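Local coordinates for sugar fermentation stimulation protein homolog (Pyrococcus furiosus, PDB 4DA2) that probably binds DNA, and joins an OB fold to a PD-(D/E)xK nuclease-type domain in which calcium ions are bound, at residues L198-G212 against G219-I231. The protein carries 1 engineered substitution. Numbering follows the deposited sequence.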
loop_
_atom_site.group_PDB
_atom_site.type_symbol
_atom_site.label_atom_id
_atom_site.label_comp_id
_atom_site.label_asym_id
_atom_site.label_seq_id
_atom_site.Cartn_x
_atom_site.Cartn_y
_atom_site.Cartn_z
ATOM N N LEU A 198 -16.755 -2.131 3.466
ATOM C CA LEU A 198 -15.989 -1.347 4.471
ATOM C C LEU A 198 -16.892 -0.749 5.574
ATOM O O LEU A 198 -16.501 -0.661 6.757
ATOM C CB LEU A 198 -15.099 -0.274 3.795
ATOM C CG LEU A 198 -13.887 -0.847 3.024
ATOM C CD1 LEU A 198 -13.274 0.234 2.136
ATOM C CD2 LEU A 198 -12.845 -1.462 3.968
ATOM N N LYS A 199 -18.094 -0.333 5.174
ATOM C CA LYS A 199 -19.122 0.128 6.123
ATOM C C LYS A 199 -19.510 -0.993 7.062
ATOM O O LYS A 199 -19.607 -0.781 8.266
ATOM C CB LYS A 199 -20.379 0.640 5.384
ATOM C CG LYS A 199 -20.163 1.966 4.641
ATOM C CD LYS A 199 -21.475 2.545 4.087
ATOM C CE LYS A 199 -21.203 3.777 3.231
ATOM N NZ LYS A 199 -20.762 3.397 1.849
ATOM N N GLU A 200 -19.718 -2.187 6.500
ATOM C CA GLU A 200 -20.058 -3.377 7.263
ATOM C C GLU A 200 -18.931 -3.745 8.225
ATOM O O GLU A 200 -19.199 -4.101 9.392
ATOM C CB GLU A 200 -20.370 -4.560 6.328
ATOM C CG GLU A 200 -20.818 -5.823 7.062
ATOM C CD GLU A 200 -21.237 -6.961 6.129
ATOM O OE1 GLU A 200 -21.251 -6.760 4.902
ATOM O OE2 GLU A 200 -21.545 -8.065 6.640
ATOM N N ALA A 201 -17.688 -3.635 7.753
ATOM C CA ALA A 201 -16.501 -3.852 8.599
ATOM C C ALA A 201 -16.470 -2.949 9.830
ATOM O O ALA A 201 -16.254 -3.431 10.947
ATOM C CB ALA A 201 -15.206 -3.643 7.781
ATOM N N LEU A 202 -16.651 -1.646 9.619
ATOM C CA LEU A 202 -16.712 -0.669 10.717
ATOM C C LEU A 202 -17.737 -1.095 11.762
ATOM O O LEU A 202 -17.446 -1.154 12.954
ATOM C CB LEU A 202 -17.076 0.714 10.188
ATOM C CG LEU A 202 -15.994 1.742 9.865
ATOM C CD1 LEU A 202 -16.680 3.088 9.570
ATOM C CD2 LEU A 202 -14.985 1.853 10.993
ATOM N N GLU A 203 -18.935 -1.437 11.292
ATOM C CA GLU A 203 -20.016 -1.872 12.168
ATOM C C GLU A 203 -19.722 -3.156 12.915
ATOM O O GLU A 203 -20.130 -3.305 14.067
ATOM C CB GLU A 203 -21.319 -2.014 11.374
ATOM C CG GLU A 203 -21.860 -0.686 10.877
ATOM C CD GLU A 203 -23.128 -0.858 10.059
ATOM O OE1 GLU A 203 -23.736 -1.951 10.107
ATOM O OE2 GLU A 203 -23.509 0.100 9.371
ATOM N N ALA A 204 -18.966 -4.061 12.284
ATOM C CA ALA A 204 -18.673 -5.365 12.838
ATOM C C ALA A 204 -17.563 -5.337 13.883
ATOM O O ALA A 204 -17.438 -6.277 14.661
ATOM C CB ALA A 204 -18.328 -6.389 11.722
ATOM N N GLY A 205 -16.769 -4.262 13.903
ATOM C CA GLY A 205 -15.651 -4.158 14.845
ATOM C C GLY A 205 -14.273 -4.202 14.196
ATOM O O GLY A 205 -13.259 -4.212 14.909
ATOM N N VAL A 206 -14.213 -4.258 12.859
ATOM C CA VAL A 206 -12.896 -4.207 12.187
ATOM C C VAL A 206 -12.350 -2.785 12.317
ATOM O O VAL A 206 -13.027 -1.811 11.956
ATOM C CB VAL A 206 -12.950 -4.572 10.685
ATOM C CG1 VAL A 206 -11.524 -4.459 10.037
ATOM C CG2 VAL A 206 -13.577 -5.956 10.468
ATOM N N GLU A 207 -11.132 -2.660 12.842
ATOM C CA GLU A 207 -10.535 -1.315 12.996
ATOM C C GLU A 207 -10.007 -0.859 11.639
ATOM O O GLU A 207 -9.393 -1.650 10.890
ATOM C CB GLU A 207 -9.428 -1.322 14.039
ATOM C CG GLU A 207 -9.935 -1.732 15.433
ATOM C CD GLU A 207 -10.786 -0.663 16.132
ATOM O OE1 GLU A 207 -10.480 0.534 15.979
ATOM O OE2 GLU A 207 -11.758 -1.017 16.848
ATOM N N ILE A 208 -10.299 0.388 11.290
ATOM C CA ILE A 208 -9.823 0.932 10.007
ATOM C C ILE A 208 -8.855 2.111 10.255
ATOM O O ILE A 208 -9.190 3.050 10.978
ATOM C CB ILE A 208 -10.973 1.379 9.085
ATOM C CG1 ILE A 208 -11.872 0.178 8.726
ATOM C CG2 ILE A 208 -10.394 2.081 7.841
ATOM C CD1 ILE A 208 -13.138 0.562 7.940
ATOM N N ARG A 209 -7.658 2.044 9.658
ATOM C CA ARG A 209 -6.666 3.139 9.787
ATOM C C ARG A 209 -6.192 3.476 8.376
ATOM O O ARG A 209 -6.301 2.649 7.444
ATOM C CB ARG A 209 -5.440 2.695 10.608
ATOM C CG ARG A 209 -5.753 2.146 12.030
ATOM C CD ARG A 209 -6.250 3.201 13.024
ATOM N NE ARG A 209 -6.535 2.568 14.324
ATOM C CZ ARG A 209 -7.751 2.212 14.731
ATOM N NH1 ARG A 209 -8.814 2.471 13.976
ATOM N NH2 ARG A 209 -7.904 1.631 15.917
ATOM N N ALA A 210 -5.661 4.680 8.230
ATOM C CA ALA A 210 -5.009 5.097 6.991
ATOM C C ALA A 210 -3.774 5.940 7.322
ATOM O O ALA A 210 -3.827 6.810 8.177
ATOM C CB ALA A 210 -5.984 5.876 6.112
ATOM N N LEU A 211 -2.681 5.682 6.615
ATOM C CA LEU A 211 -1.411 6.340 6.879
ATOM C C LEU A 211 -0.911 7.101 5.670
ATOM O O LEU A 211 -1.037 6.613 4.558
ATOM C CB LEU A 211 -0.368 5.295 7.238
ATOM C CG LEU A 211 -0.740 4.267 8.311
ATOM C CD1 LEU A 211 0.382 3.226 8.431
ATOM C CD2 LEU A 211 -0.977 4.963 9.655
ATOM N N GLY A 212 -0.351 8.293 5.891
ATOM C CA GLY A 212 0.240 9.068 4.796
ATOM C C GLY A 212 1.730 8.808 4.715
ATOM O O GLY A 212 2.447 8.879 5.725
ATOM N N GLY A 219 15.479 9.106 -1.827
ATOM C CA GLY A 219 15.261 7.715 -1.436
ATOM C C GLY A 219 14.686 7.571 -0.035
ATOM O O GLY A 219 14.279 6.472 0.347
ATOM N N GLU A 220 14.620 8.670 0.719
ATOM C CA GLU A 220 14.090 8.614 2.093
ATOM C C GLU A 220 12.586 8.425 2.094
ATOM O O GLU A 220 11.866 9.127 1.382
ATOM C CB GLU A 220 14.436 9.886 2.866
ATOM C CG GLU A 220 15.915 9.971 3.207
ATOM C CD GLU A 220 16.320 11.360 3.617
ATOM O OE1 GLU A 220 16.230 12.275 2.762
ATOM O OE2 GLU A 220 16.721 11.534 4.789
ATOM N N ILE A 221 12.117 7.485 2.905
ATOM C CA ILE A 221 10.684 7.218 2.992
ATOM C C ILE A 221 10.155 7.909 4.247
ATOM O O ILE A 221 10.681 7.738 5.351
ATOM C CB ILE A 221 10.356 5.709 2.961
ATOM C CG1 ILE A 221 10.633 5.134 1.556
ATOM C CG2 ILE A 221 8.878 5.438 3.396
ATOM C CD1 ILE A 221 10.176 3.703 1.379
ATOM N N ILE A 222 9.135 8.724 4.039
ATOM C CA ILE A 222 8.640 9.642 5.067
ATOM C C ILE A 222 7.233 9.228 5.519
ATOM O O ILE A 222 6.318 9.060 4.705
ATOM C CB ILE A 222 8.635 11.123 4.541
ATOM C CG1 ILE A 222 10.027 11.549 4.034
ATOM C CG2 ILE A 222 8.135 12.103 5.608
ATOM C CD1 ILE A 222 11.160 11.266 5.018
ATOM N N TYR A 223 7.049 9.119 6.833
ATOM C CA TYR A 223 5.749 8.797 7.379
ATOM C C TYR A 223 5.172 10.106 7.891
ATOM O O TYR A 223 5.746 10.711 8.794
ATOM C CB TYR A 223 5.909 7.754 8.513
ATOM C CG TYR A 223 4.661 7.549 9.357
ATOM C CD1 TYR A 223 3.393 7.349 8.763
ATOM C CD2 TYR A 223 4.737 7.569 10.752
ATOM C CE1 TYR A 223 2.254 7.168 9.540
ATOM C CE2 TYR A 223 3.585 7.381 11.540
ATOM C CZ TYR A 223 2.356 7.185 10.922
ATOM O OH TYR A 223 1.223 7.012 11.695
ATOM N N ARG A 224 4.061 10.551 7.291
ATOM C CA ARG A 224 3.467 11.842 7.606
ATOM C C ARG A 224 2.477 11.769 8.790
ATOM O O ARG A 224 2.108 12.800 9.344
ATOM C CB ARG A 224 2.817 12.478 6.368
ATOM C CG ARG A 224 3.805 12.843 5.214
ATOM C CD ARG A 224 3.122 13.789 4.194
ATOM N NE ARG A 224 1.827 13.270 3.757
ATOM C CZ ARG A 224 1.667 12.294 2.866
ATOM N NH1 ARG A 224 2.721 11.745 2.276
ATOM N NH2 ARG A 224 0.449 11.869 2.553
ATOM N N GLY A 225 2.110 10.558 9.193
ATOM C CA GLY A 225 1.133 10.340 10.254
ATOM C C GLY A 225 -0.151 9.746 9.692
ATOM O O GLY A 225 -0.201 9.303 8.519
ATOM N N GLU A 226 -1.212 9.769 10.494
ATOM C CA GLU A 226 -2.474 9.199 10.019
ATOM C C GLU A 226 -3.278 10.158 9.149
ATOM O O GLU A 226 -3.178 11.386 9.274
ATOM C CB GLU A 226 -3.348 8.730 11.184
ATOM C CG GLU A 226 -2.766 7.584 11.963
ATOM C CD GLU A 226 -3.690 7.145 13.101
ATOM O OE1 GLU A 226 -4.915 6.960 12.852
ATOM O OE2 GLU A 226 -3.184 6.937 14.220
ATOM N N LEU A 227 -4.108 9.589 8.285
ATOM C CA LEU A 227 -5.011 10.356 7.447
ATOM C C LEU A 227 -6.404 10.260 8.070
ATOM O O LEU A 227 -6.737 9.239 8.710
ATOM C CB LEU A 227 -5.053 9.778 6.023
ATOM C CG LEU A 227 -3.721 9.578 5.268
ATOM C CD1 LEU A 227 -3.962 8.883 3.926
ATOM C CD2 LEU A 227 -3.036 10.914 5.055
ATOM N N GLY A 228 -7.207 11.302 7.875
ATOM C CA GLY A 228 -8.575 11.308 8.376
ATOM C C GLY A 228 -9.432 10.365 7.552
ATOM O O GLY A 228 -9.596 10.563 6.368
ATOM N N VAL A 229 -9.969 9.345 8.218
ATOM C CA VAL A 229 -10.753 8.295 7.603
ATOM C C VAL A 229 -12.225 8.660 7.454
ATOM O O VAL A 229 -12.890 9.014 8.438
ATOM C CB VAL A 229 -10.626 6.995 8.424
ATOM C CG1 VAL A 229 -11.527 5.929 7.869
ATOM C CG2 VAL A 229 -9.145 6.503 8.417
ATOM N N GLU A 230 -12.718 8.568 6.224
ATOM C CA GLU A 230 -14.166 8.636 5.934
ATOM C C GLU A 230 -14.622 7.328 5.288
ATOM O O GLU A 230 -13.979 6.819 4.352
ATOM C CB GLU A 230 -14.496 9.805 4.997
ATOM C CG GLU A 230 -14.039 11.142 5.534
ATOM C CD GLU A 230 -14.349 12.288 4.604
ATOM O OE1 GLU A 230 -15.089 12.102 3.634
ATOM O OE2 GLU A 230 -13.808 13.386 4.869
ATOM N N ILE A 231 -15.718 6.773 5.788
ATOM C CA ILE A 231 -16.251 5.504 5.253
ATOM C C ILE A 231 -17.747 5.671 5.000
ATOM O O ILE A 231 -18.299 5.119 4.055
ATOM C CB ILE A 231 -15.969 4.293 6.213
ATOM C CG1 ILE A 231 -14.471 4.129 6.535
ATOM C CG2 ILE A 231 -16.569 3.023 5.690
ATOM C CD1 ILE A 231 -13.563 3.607 5.396
ATOM O OXT ILE A 231 -18.441 6.395 5.719
HETATM O O HOH W 1 -17.611 3.119 2.035
#
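I231, the C-terminal residue, lies across helix 192-204 and strand 207-215, a fitting place for a branched apolar side chain. Its CB meets CD1 of L202 at 3.6 Å. From there CG2, anti to the backbone N, turns to the helix and rests 4.1 Å from L198 CB. CG1, on the other branch, lies against L202 CD1 and I208 CD1, and the tip CD1 meets I208 CD1 end to end at 4.0 Å. Its carboxylate O and K199 NZ share a water. Farther along, A210 is small enough to let V229 CG2 and L227 CB approach its methyl, and A210 O accepts a straight bond from L227 N (2.8 Å). G212 N donates to G225 O, and G212 O takes R224 N. Glycine suits position 212, since a CB would collide with NH2 of R224, whose guanidinium lies with one face over G212 and bonds onward to H214. On the opposite side of the sheet from this guanidinium, L211 CD2 meets Y223 obliquely, 3.6 Å from OH, beside helix 81-93. R209 is bent at chi2 (-69°), which folds its guanidinium back along its own strand, where it holds E207 OE1 in its plane and pairs through NE with E99; E226 runs alongside without a salt bridge. A leucine in place of R209 would probably leave E207 and E99 without their shared positive mate. The whole is an antiparallel beta hairpin, 207-215 with 220-229, whose C-terminal tail folds back over helix 192-204; it lies inside the mixed sheet of the PD-(D/E)xK domain, between strands 169-176 and 183-186.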